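Local coordinates for mandelate racemase / muconate lactonizing enzyme (Burkholderia pseudomallei, PDB 2POD), which is of unknown function but belongs to the enolase superfamily, carries a sodium ion in its metal site and may act as a lyase, at residues I249-L254 with S271-T276; S255-Y260 with L284-A289; G290-D295 with L317-H322. All coordinates share one frame; numbering follows the deposited sequence.

The three contacts lie in the barrel domain of an enolase-superfamily protein. Contact 1 supplies a sodium ligand, Glu272, and contact 3 brings the His322 side chain to about 3 Å from the ion at its nearest atom; the centres of the two contacts are about 12 Å apart, and Glu272 OE2 comes 3.3 Å from His322 NE2. Contact 2 is about 11 Å from contact 1, centre to centre, and follows on directly, since 249-254 leads into 255-260; Met251 CE packs 3.8 Å from Leu257 CD1. Contacts 2 and 3, with centres about 15 Å apart, meet through Leu284 and Leu317. Together they run from the metal site at the strand ends out to the helices and subunit interfaces.

Contact 1 (I249-L254 with S271-T276); sequences IRMDSL and SETLAT. With NA (sodium ion), chain D.
The ST turn that opens the metal-bearing loop after strand 268-270 is where Ser271 and Thr273 receive Met251, which is modelled as selenomethionine. Ser271 OG accepts a hydrogen bond from the backbone N of Thr273 at 3.3 Å, which helps to hold the type I turn from Ser271 to Leu274, and also bonds to Asp247. Across the contact Met251 lays its CG 3.4 Å from Ser271 OG and its CB 3.7 Å from Thr273 OG1, so the first two side-chain carbons, not the selenium, meet the two hydroxyls. Thr273 holds OG1 between its own backbone N and carbonyl carbon (chi1 70°), near Ser271 OG and a water. That water donates to Met251 O at 3.2 Å and, weakly, to Thr273 O, spanning the loops at the inverse gamma turn centred on Met251. Beside this, Leu254 and Leu274 reach toward each other tip to tip, CD2 to CD2 at 4.0 Å, while helix 276-285 packs on both. From the same turn Glu272 OE2 binds the sodium ion at 2.2 Å, alongside Glu220 and Glu246. Carbon contacts and one water thus join the segments, while the metal ligand stands on a turn braced by its own hydrogen bonds.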
loop_
_atom_site.group_PDB
_atom_site.type_symbol
_atom_site.label_atom_id
_atom_site.label_comp_id
_atom_site.label_asym_id
_atom_site.label_seq_id
_atom_site.Cartn_x
_atom_site.Cartn_y
_atom_site.Cartn_z
ATOM N N ILE B 249 10.530 -14.895 16.351
ATOM C CA ILE B 249 9.527 -14.308 17.242
ATOM C C ILE B 249 8.318 -15.233 17.275
ATOM O O ILE B 249 8.212 -16.140 16.447
ATOM C CB ILE B 249 9.081 -12.875 16.784
ATOM C CG1 ILE B 249 8.288 -12.928 15.459
ATOM C CG2 ILE B 249 10.280 -11.932 16.694
ATOM C CD1 ILE B 249 7.398 -11.713 15.189
ATOM N N ARG B 250 7.410 -15.003 18.218
ATOM C CA ARG B 250 6.161 -15.768 18.291
ATOM C C ARG B 250 5.232 -15.496 17.099
ATOM O O ARG B 250 4.955 -14.346 16.766
ATOM C CB ARG B 250 5.441 -15.506 19.615
ATOM C CG ARG B 250 4.222 -16.390 19.853
ATOM C CD ARG B 250 4.142 -16.825 21.295
ATOM N NE ARG B 250 2.860 -16.480 21.899
ATOM C CZ ARG B 250 2.234 -17.220 22.811
ATOM N NH1 ARG B 250 1.069 -16.808 23.293
ATOM N NH2 ARG B 250 2.760 -18.368 23.237
HETATM N N MSE B 251 4.759 -16.568 16.470
HETATM C CA MSE B 251 3.905 -16.484 15.287
HETATM C C MSE B 251 2.421 -16.329 15.645
HETATM O O MSE B 251 1.596 -17.192 15.333
HETATM C CB MSE B 251 4.116 -17.723 14.409
HETATM C CG MSE B 251 5.554 -17.953 13.986
HETATM SE SE MSE B 251 6.178 -16.698 12.632
HETATM C CE MSE B 251 8.094 -16.870 12.947
ATOM N N ASP B 252 2.083 -15.228 16.307
ATOM C CA ASP B 252 0.708 -14.986 16.738
ATOM C C ASP B 252 0.009 -14.028 15.776
ATOM O O ASP B 252 -0.863 -14.449 15.016
ATOM C CB ASP B 252 0.637 -14.504 18.197
ATOM C CG ASP B 252 1.869 -13.703 18.625
ATOM O OD1 ASP B 252 2.494 -13.063 17.753
ATOM O OD2 ASP B 252 2.201 -13.699 19.840
ATOM N N SER B 253 0.403 -12.757 15.776
ATOM C CA SER B 253 0.094 -11.892 14.636
ATOM C C SER B 253 1.286 -11.724 13.708
ATOM O O SER B 253 2.378 -11.347 14.130
ATOM C CB SER B 253 -0.510 -10.543 15.054
ATOM O OG SER B 253 0.151 -9.990 16.160
ATOM N N LEU B 254 1.059 -12.027 12.437
ATOM C CA LEU B 254 2.131 -12.371 11.519
ATOM C C LEU B 254 2.693 -11.126 10.834
ATOM O O LEU B 254 3.830 -11.126 10.363
ATOM C CB LEU B 254 1.619 -13.386 10.490
ATOM C CG LEU B 254 2.095 -14.844 10.545
ATOM C CD1 LEU B 254 2.814 -15.201 11.829
ATOM C CD2 LEU B 254 0.957 -15.804 10.294
ATOM N N SER B 271 6.349 -22.056 9.969
ATOM C CA SER B 271 6.427 -22.293 11.418
ATOM C C SER B 271 5.670 -23.578 11.730
ATOM O O SER B 271 4.559 -23.785 11.230
ATOM C CB SER B 271 5.735 -21.168 12.194
ATOM O OG SER B 271 5.854 -21.357 13.591
ATOM N N GLU B 272 6.257 -24.414 12.583
ATOM C CA GLU B 272 5.601 -25.618 13.128
ATOM C C GLU B 272 4.357 -25.309 13.969
ATOM O O GLU B 272 3.495 -26.171 14.148
ATOM C CB GLU B 272 6.592 -26.419 13.980
ATOM C CG GLU B 272 7.096 -25.642 15.195
ATOM C CD GLU B 272 8.261 -26.296 15.876
ATOM O OE1 GLU B 272 8.148 -26.626 17.071
ATOM O OE2 GLU B 272 9.317 -26.470 15.228
ATOM N N THR B 273 4.273 -24.083 14.482
ATOM C CA THR B 273 3.154 -23.653 15.320
ATOM C C THR B 273 1.901 -23.300 14.517
ATOM O O THR B 273 0.800 -23.245 15.074
ATOM C CB THR B 273 3.539 -22.458 16.206
ATOM O OG1 THR B 273 3.705 -21.287 15.392
ATOM C CG2 THR B 273 4.835 -22.744 16.961
ATOM N N LEU B 274 2.075 -23.056 13.218
ATOM C CA LEU B 274 0.986 -22.601 12.355
ATOM C C LEU B 274 0.190 -23.764 11.758
ATOM O O LEU B 274 0.757 -24.794 11.396
ATOM C CB LEU B 274 1.530 -21.708 11.236
ATOM C CG LEU B 274 1.897 -20.268 11.597
ATOM C CD1 LEU B 274 2.739 -19.665 10.486
ATOM C CD2 LEU B 274 0.644 -19.417 11.861
ATOM N N ALA B 275 -1.121 -23.588 11.646
ATOM C CA ALA B 275 -1.982 -24.655 11.151
ATOM C C ALA B 275 -2.742 -24.268 9.891
ATOM O O ALA B 275 -3.164 -23.127 9.750
ATOM C CB ALA B 275 -2.926 -25.122 12.235
ATOM N N THR B 276 -2.906 -25.240 8.989
ATOM C CA THR B 276 -3.766 -25.162 7.778
ATOM C C THR B 276 -3.300 -24.209 6.670
ATOM O O THR B 276 -2.367 -23.420 6.853
ATOM C CB THR B 276 -5.276 -24.930 8.074
ATOM O OG1 THR B 276 -5.487 -23.562 8.441
ATOM C CG2 THR B 276 -5.786 -25.856 9.186
HETATM NA NA NA D . 11.375 -26.700 15.925
HETATM O O HOH W 1 0.621 -20.194 15.207
#

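Contact 2 (S255-Y260 with L284-A289); sequences SSLKRY and LETNAA
Lys258 drapes its side chain along the turn that closes helix 276-285, passing Thr286 and ending at Asn287. The chain leaves the backbone at an unusual first torsion (chi1 -135°) and then bends at each later bond. This puts the methylene CG 3.2 Å from Thr286 O, and brings NZ to a weak hydrogen bond with Asn287 O at 3.3 Å. A lysine suits the place because its long aliphatic part can lie on the turn while the charged end finds a carbonyl. Beneath it the backbones come very near, with Lys258 CA and Ala288 CA only 4.8 Å apart, a spacing that suits the single methyl of Ala288; that CB sits 3.7 Å from Lys258 CA. Here, on the outside of the (beta/alpha) barrel, the first turn of helix 257-263 packs on the turn that follows helix 276-285. Asn287 leaves the helix with positive phi (54°), a conformation asparagine adopts more readily than most residues. Leu257 swings CG anti to its backbone N (chi1 -165°), which lays CG 3.8 Å from Ala288 CB; Leu283 and Val268 pack on the same leucine. The methyl CG2 of Thr286 lies against the start of 255-260, 3.4 Å from Leu254 O, while OG1 bonds to Leu283 O and weakly accepts the N-H of Ala288. Ser255 OG is hydrogen-bonded to Glu285 of a second subunit.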
loop_
_atom_site.group_PDB
_atom_site.type_symbol
_atom_site.label_atom_id
_atom_site.label_comp_id
_atom_site.label_asym_id
_atom_site.label_seq_id
_atom_site.Cartn_x
_atom_site.Cartn_y
_atom_site.Cartn_z
ATOM N N SER B 255 1.886 -10.064 10.809
ATOM C CA SER B 255 2.292 -8.708 10.409
ATOM C C SER B 255 3.645 -8.214 10.936
ATOM O O SER B 255 4.293 -7.379 10.303
ATOM C CB SER B 255 1.206 -7.708 10.815
ATOM O OG SER B 255 0.480 -7.272 9.685
ATOM N N SER B 256 4.057 -8.729 12.091
ATOM C CA SER B 256 5.309 -8.322 12.728
ATOM C C SER B 256 6.575 -8.945 12.110
ATOM O O SER B 256 7.697 -8.583 12.486
ATOM C CB SER B 256 5.257 -8.625 14.228
ATOM O OG SER B 256 4.670 -7.559 14.954
ATOM N N LEU B 257 6.397 -9.873 11.173
ATOM C CA LEU B 257 7.493 -10.734 10.737
ATOM C C LEU B 257 8.425 -10.079 9.728
ATOM O O LEU B 257 9.624 -10.361 9.720
ATOM C CB LEU B 257 6.963 -12.064 10.202
ATOM C CG LEU B 257 7.948 -13.220 10.039
ATOM C CD1 LEU B 257 8.718 -13.504 11.327
ATOM C CD2 LEU B 257 7.210 -14.445 9.560
ATOM N N LYS B 258 7.879 -9.194 8.893
ATOM C CA LYS B 258 8.650 -8.559 7.825
ATOM C C LYS B 258 9.744 -7.648 8.363
ATOM O O LYS B 258 10.797 -7.506 7.747
ATOM C CB LYS B 258 7.742 -7.793 6.859
ATOM C CG LYS B 258 8.078 -8.039 5.381
ATOM C CD LYS B 258 9.142 -7.099 4.835
ATOM C CE LYS B 258 10.121 -7.832 3.913
ATOM N NZ LYS B 258 9.632 -7.956 2.508
ATOM N N ARG B 259 9.479 -7.047 9.520
ATOM C CA ARG B 259 10.479 -6.316 10.274
ATOM C C ARG B 259 11.672 -7.165 10.691
ATOM O O ARG B 259 12.811 -6.720 10.562
ATOM C CB ARG B 259 9.841 -5.620 11.468
ATOM C CG ARG B 259 8.957 -4.449 11.050
ATOM C CD ARG B 259 8.536 -3.601 12.221
ATOM N NE ARG B 259 9.676 -2.946 12.857
ATOM C CZ ARG B 259 9.620 -2.283 14.005
ATOM N NH1 ARG B 259 8.475 -2.180 14.665
ATOM N NH2 ARG B 259 10.721 -1.740 14.503
ATOM N N TYR B 260 11.421 -8.392 11.155
ATOM C CA TYR B 260 12.515 -9.334 11.393
ATOM C C TYR B 260 13.244 -9.734 10.113
ATOM O O TYR B 260 14.476 -9.660 10.060
ATOM C CB TYR B 260 12.087 -10.569 12.204
ATOM C CG TYR B 260 13.263 -11.475 12.520
ATOM C CD1 TYR B 260 13.670 -12.461 11.616
ATOM C CD2 TYR B 260 13.997 -11.318 13.695
ATOM C CE1 TYR B 260 14.759 -13.267 11.872
ATOM C CE2 TYR B 260 15.098 -12.131 13.963
ATOM C CZ TYR B 260 15.470 -13.101 13.042
ATOM O OH TYR B 260 16.541 -13.924 13.270
ATOM N N LEU B 284 2.365 -16.397 4.024
ATOM C CA LEU B 284 2.850 -16.133 2.673
ATOM C C LEU B 284 2.594 -14.691 2.234
ATOM O O LEU B 284 3.400 -14.108 1.503
ATOM C CB LEU B 284 2.296 -17.151 1.671
ATOM C CG LEU B 284 2.912 -18.557 1.745
ATOM C CD1 LEU B 284 2.161 -19.539 0.872
ATOM C CD2 LEU B 284 4.381 -18.559 1.387
ATOM N N GLU B 285 1.499 -14.118 2.734
ATOM C CA GLU B 285 1.167 -12.713 2.553
ATOM C C GLU B 285 2.144 -11.695 3.159
ATOM O O GLU B 285 2.221 -10.563 2.673
ATOM C CB GLU B 285 -0.262 -12.434 3.035
ATOM C CG GLU B 285 -1.332 -12.838 2.015
ATOM C CD GLU B 285 -2.751 -12.801 2.559
ATOM O OE1 GLU B 285 -2.947 -12.490 3.757
ATOM O OE2 GLU B 285 -3.678 -13.089 1.772
ATOM N N THR B 286 2.880 -12.081 4.205
ATOM C CA THR B 286 3.875 -11.186 4.828
ATOM C C THR B 286 5.072 -10.848 3.925
ATOM O O THR B 286 5.701 -9.801 4.103
ATOM C CB THR B 286 4.410 -11.726 6.174
ATOM O OG1 THR B 286 5.230 -12.888 5.954
ATOM C CG2 THR B 286 3.264 -12.061 7.114
ATOM N N ASN B 287 5.350 -11.725 2.957
ATOM C CA ASN B 287 6.594 -11.742 2.174
ATOM C C ASN B 287 7.879 -11.790 3.004
ATOM O O ASN B 287 8.886 -11.179 2.657
ATOM C CB ASN B 287 6.624 -10.622 1.122
ATOM C CG ASN B 287 5.478 -10.725 0.123
ATOM O OD1 ASN B 287 5.410 -11.669 -0.670
ATOM N ND2 ASN B 287 4.569 -9.752 0.161
ATOM N N ALA B 288 7.834 -12.551 4.091
ATOM C CA ALA B 288 8.881 -12.535 5.099
ATOM C C ALA B 288 9.535 -13.901 5.285
ATOM O O ALA B 288 10.689 -13.984 5.704
ATOM C CB ALA B 288 8.329 -12.017 6.424
ATOM N N ALA B 289 8.812 -14.971 4.974
ATOM C CA ALA B 289 9.357 -16.316 5.131
ATOM C C ALA B 289 10.232 -16.693 3.948
ATOM O O ALA B 289 9.933 -16.342 2.800
ATOM C CB ALA B 289 8.256 -17.322 5.315
#

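Contact 3 (G290-D295 with L317-H322); sequences GIVMLD and LPVAPH
Asp295 and His322 both hold CG anti to the backbone N, with chi1 of -172° and -173°, and these matching torsions carry the carboxylate and the imidazole to each other beyond the ends of two parallel strands. His322 ND1 donates to Asp295 OD2 at 2.6 Å, using the lone pair that faces away from OD1; the carboxylate meets the ring at its edge, with the two planes 57° apart. OD1 is bonded in turn to Ser297, so both carboxylate oxygens have a partner, which probably helps the aspartate to hold the histidine's orientation. The pair recalls the His-Asp pair of mandelate racemase, although its role here is not established. The side chain of His322 lies about 3 Å from the sodium ion at its nearest atom.

Behind this pair, backbone bonds tie the strands together: Val292 N to Pro318 O at 2.9 Å, Ala320 N to Val292 O at 3.1 Å, and His322 N to Leu294 O at 2.6 Å. Pro321 fits because its nitrogen, which has no hydrogen to give, faces away from strand 292-294. On one face the branched side chains lie slantwise on one another, Val292 CG1 on Val319 CG2 at 3.9 Å and Leu294 CD2 on Val319 CG1 at 3.9 Å, while the side chains of Val292 and Leu317 cross at about a right angle, CG2 meeting CD1. Met293, a selenomethionine, and Ala320 look to the other face, where the small alanine methyl lies 4.0 Å from Ile291 CG2.

The two strands belong to one beta-alpha-beta crossover of the barrel, joined through helix 301-314. That helix covers Val292 and Leu294 through Ile308, Phe280 of helix 276-285 also touches both, helix 327-339 packs on Pro321, and strand 268-270 continues the sheet beside Ile291 and Met293.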
loop_
_atom_site.group_PDB
_atom_site.type_symbol
_atom_site.label_atom_id
_atom_site.label_comp_id
_atom_site.label_asym_id
_atom_site.label_seq_id
_atom_site.Cartn_x
_atom_site.Cartn_y
_atom_site.Cartn_z
ATOM N N GLY B 290 11.317 -17.405 4.240
ATOM C CA GLY B 290 12.143 -18.024 3.213
ATOM C C GLY B 290 11.912 -19.521 3.112
ATOM O O GLY B 290 11.932 -20.085 2.023
ATOM N N ILE B 291 11.705 -20.173 4.250
ATOM C CA ILE B 291 11.418 -21.600 4.270
ATOM C C ILE B 291 10.102 -21.818 4.982
ATOM O O ILE B 291 9.907 -21.350 6.101
ATOM C CB ILE B 291 12.561 -22.446 4.927
ATOM C CG1 ILE B 291 13.863 -22.314 4.128
ATOM C CG2 ILE B 291 12.189 -23.944 4.968
ATOM C CD1 ILE B 291 14.867 -21.401 4.751
ATOM N N VAL B 292 9.189 -22.509 4.311
ATOM C CA VAL B 292 7.912 -22.861 4.908
ATOM C C VAL B 292 8.070 -24.147 5.709
ATOM O O VAL B 292 8.268 -25.222 5.151
ATOM C CB VAL B 292 6.792 -22.949 3.844
ATOM C CG1 VAL B 292 5.523 -23.559 4.430
ATOM C CG2 VAL B 292 6.501 -21.549 3.299
HETATM N N MSE B 293 8.020 -24.019 7.028
HETATM C CA MSE B 293 8.076 -25.181 7.901
HETATM C C MSE B 293 6.708 -25.572 8.389
HETATM O O MSE B 293 5.802 -24.748 8.451
HETATM C CB MSE B 293 9.004 -24.955 9.083
HETATM C CG MSE B 293 9.928 -26.133 9.307
HETATM SE SE MSE B 293 10.593 -26.432 11.090
HETATM C CE MSE B 293 9.484 -25.149 12.044
ATOM N N LEU B 294 6.582 -26.836 8.767
ATOM C CA LEU B 294 5.331 -27.561 8.682
ATOM C C LEU B 294 5.490 -28.767 9.586
ATOM O O LEU B 294 6.433 -29.525 9.426
ATOM C CB LEU B 294 5.145 -28.043 7.234
ATOM C CG LEU B 294 3.766 -28.338 6.653
ATOM C CD1 LEU B 294 2.760 -27.373 7.211
ATOM C CD2 LEU B 294 3.823 -28.205 5.152
ATOM N N ASP B 295 4.579 -28.951 10.532
ATOM C CA ASP B 295 4.472 -30.227 11.224
ATOM C C ASP B 295 3.144 -30.879 10.879
ATOM O O ASP B 295 2.102 -30.333 11.213
ATOM C CB ASP B 295 4.592 -30.026 12.740
ATOM C CG ASP B 295 4.686 -31.336 13.506
ATOM O OD1 ASP B 295 3.711 -32.118 13.488
ATOM O OD2 ASP B 295 5.732 -31.581 14.145
ATOM N N LEU B 317 9.105 -20.988 -2.594
ATOM C CA LEU B 317 9.632 -21.340 -1.285
ATOM C C LEU B 317 9.719 -22.852 -1.105
ATOM O O LEU B 317 8.843 -23.581 -1.577
ATOM C CB LEU B 317 8.818 -20.683 -0.159
ATOM C CG LEU B 317 8.708 -19.159 -0.186
ATOM C CD1 LEU B 317 8.072 -18.663 1.085
ATOM C CD2 LEU B 317 10.049 -18.467 -0.429
ATOM N N PRO B 318 10.795 -23.329 -0.449
ATOM C CA PRO B 318 10.866 -24.724 -0.054
ATOM C C PRO B 318 10.137 -25.041 1.236
ATOM O O PRO B 318 10.131 -24.224 2.165
ATOM C CB PRO B 318 12.364 -24.982 0.097
ATOM C CG PRO B 318 12.979 -23.653 0.360
ATOM C CD PRO B 318 12.017 -22.586 -0.082
ATOM N N VAL B 319 9.531 -26.228 1.279
ATOM C CA VAL B 319 9.033 -26.816 2.522
ATOM C C VAL B 319 10.083 -27.698 3.213
ATOM O O VAL B 319 10.797 -28.465 2.556
ATOM C CB VAL B 319 7.677 -27.558 2.302
ATOM C CG1 VAL B 319 7.314 -28.464 3.476
ATOM C CG2 VAL B 319 6.575 -26.546 2.097
ATOM N N ALA B 320 10.189 -27.548 4.531
ATOM C CA ALA B 320 10.929 -28.479 5.373
ATOM C C ALA B 320 10.011 -29.028 6.468
ATOM O O ALA B 320 9.722 -28.328 7.438
ATOM C CB ALA B 320 12.146 -27.788 5.990
ATOM N N PRO B 321 9.530 -30.277 6.310
ATOM C CA PRO B 321 8.682 -30.900 7.332
ATOM C C PRO B 321 9.379 -31.182 8.669
ATOM O O PRO B 321 10.529 -31.635 8.699
ATOM C CB PRO B 321 8.216 -32.193 6.667
ATOM C CG PRO B 321 8.457 -31.970 5.201
ATOM C CD PRO B 321 9.697 -31.154 5.143
ATOM N N HIS B 322 8.658 -30.895 9.751
ATOM C CA HIS B 322 9.122 -31.029 11.125
ATOM C C HIS B 322 8.959 -32.469 11.593
ATOM O O HIS B 322 7.900 -33.074 11.398
ATOM C CB HIS B 322 8.274 -30.119 12.030
ATOM C CG HIS B 322 8.756 -30.031 13.444
ATOM N ND1 HIS B 322 7.933 -30.251 14.528
ATOM C CD2 HIS B 322 9.972 -29.729 13.954
ATOM C CE1 HIS B 322 8.623 -30.088 15.643
ATOM N NE2 HIS B 322 9.863 -29.771 15.322
#